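Side-chain contact in alginase (Pseudoalteromonas, PDB 4Q8K), which is an alginate lyase of polysaccharide lyase family 18, cleaving the seaweed polysaccharide alginate, probably by beta-elimination: residues 144-147 / 148-152. Sequence-based numbering, arbitrary orientation.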
loop_
_atom_site.group_PDB
_atom_site.type_symbol
_atom_site.label_atom_id
_atom_site.label_comp_id
_atom_site.label_asym_id
_atom_site.label_seq_id
_atom_site.Cartn_x
_atom_site.Cartn_y
_atom_site.Cartn_z
ATOM N N ILE A 144 -2.519 -18.808 2.204
ATOM C CA ILE A 144 -2.572 -17.523 2.886
ATOM C C ILE A 144 -2.650 -17.704 4.407
ATOM O O ILE A 144 -3.501 -18.444 4.904
ATOM C CB ILE A 144 -3.760 -16.679 2.395
ATOM C CG1 ILE A 144 -3.682 -16.494 0.877
ATOM C CG2 ILE A 144 -3.772 -15.332 3.095
ATOM C CD1 ILE A 144 -2.429 -15.772 0.408
ATOM N N PRO A 145 -1.761 -17.054 5.141
ATOM C CA PRO A 145 -1.757 -17.187 6.592
ATOM C C PRO A 145 -3.143 -16.999 7.214
ATOM O O PRO A 145 -3.903 -16.173 6.790
ATOM C CB PRO A 145 -0.885 -16.039 7.038
ATOM C CG PRO A 145 0.033 -15.787 5.924
ATOM C CD PRO A 145 -0.709 -16.147 4.675
ATOM N N SER A 146 -3.419 -17.743 8.272
ATOM C CA SER A 146 -4.684 -17.627 8.949
ATOM C C SER A 146 -4.870 -16.273 9.641
ATOM O O SER A 146 -5.948 -15.823 9.799
ATOM C CB SER A 146 -4.875 -18.822 9.889
ATOM O OG SER A 146 -5.359 -18.455 11.141
ATOM N N SER A 147 -3.803 -15.640 10.068
ATOM C CA SER A 147 -3.928 -14.313 10.676
ATOM C C SER A 147 -4.692 -13.350 9.771
ATOM O O SER A 147 -5.368 -12.431 10.241
ATOM C CB SER A 147 -2.546 -13.740 10.977
ATOM O OG SER A 147 -1.827 -13.539 9.773
ATOM N N ILE A 148 -4.590 -13.582 8.468
ATOM C CA ILE A 148 -5.308 -12.775 7.491
ATOM C C ILE A 148 -6.691 -13.335 7.213
ATOM O O ILE A 148 -7.701 -12.635 7.359
ATOM C CB ILE A 148 -4.532 -12.704 6.171
ATOM C CG1 ILE A 148 -3.182 -12.019 6.400
ATOM C CG2 ILE A 148 -5.347 -11.963 5.118
ATOM C CD1 ILE A 148 -2.232 -12.127 5.227
ATOM N N THR A 149 -6.735 -14.599 6.804
ATOM C CA THR A 149 -7.985 -15.205 6.341
ATOM C C THR A 149 -9.059 -15.298 7.425
ATOM O O THR A 149 -10.253 -15.239 7.116
ATOM C CB THR A 149 -7.758 -16.603 5.727
ATOM O OG1 THR A 149 -7.300 -17.511 6.735
ATOM C CG2 THR A 149 -6.739 -16.542 4.600
ATOM N N SER A 150 -8.635 -15.432 8.681
ATOM C CA SER A 150 -9.557 -15.652 9.794
ATOM C C SER A 150 -9.871 -14.370 10.562
ATOM O O SER A 150 -10.774 -14.343 11.391
ATOM C CB SER A 150 -8.983 -16.691 10.763
ATOM O OG SER A 150 -8.026 -16.103 11.632
ATOM N N GLY A 151 -9.113 -13.313 10.292
ATOM C CA GLY A 151 -9.289 -12.054 10.991
ATOM C C GLY A 151 -8.683 -12.002 12.384
ATOM O O GLY A 151 -8.952 -11.073 13.143
ATOM N N SER A 152 -7.853 -12.980 12.737
ATOM C CA SER A 152 -7.264 -12.985 14.077
ATOM C C SER A 152 -6.356 -11.775 14.314
ATOM O O SER A 152 -6.246 -11.281 15.436
ATOM C CB SER A 152 -6.521 -14.298 14.361
ATOM O OG SER A 152 -5.488 -14.527 13.426
#
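Ser150 grips the carbonyl of Ser146 twice: its backbone N hydrogen-bonds to Ser146 O at 2.9 Å, and its OG donates to the same oxygen at 2.8 Å. The two donors arrive from opposite faces of the carbonyl plane, the amide tilted only 20° from it and the hydroxyl well above. A chi1 of 80°, with OG between backbone N and carbonyl carbon, turns the hydroxyl back toward the preceding turn, where it makes this second bond. One residue earlier, Pro145, at the N-cap position, offers its carbonyl to two amides. Thr149 N reaches Pro145 O at 3.2 Å almost straight and in the carbonyl plane, whereas Ile148 N, also 3.2 Å from Pro145 O, sits above that plane and makes a more bent hydrogen bond. Beyond this single turn Gly151 takes a positive phi, and the chain folds back so that Ser152 N makes a weak hydrogen bond to Ser150 OG. Ser152 OG lies against the backbone of Ser147, 3.2 Å from its CA. The apolar contacts gather at the start of the turn. With chi1 at -56°, Ile144 points CG2 away from its backbone N and onto Thr149 CG2, 3.5 Å away; the same CG2 meets Ile148 CB at 4.1 Å, the isoleucine crossing both side chains at a slant. Ile148 CD1 also approaches Pro145 CD at 4.3 Å. The turn and the two residues leading into it pack on the beta-sandwich of the lyase domain: Ile144, Pro145 and Ile148 rest on Val362 of strand 355-368, Ile144 and Thr149 touch Leu164 of strand 164-166, and Lys194 NZ hydrogen-bonds to Gly151 O just before strand 154-157 begins.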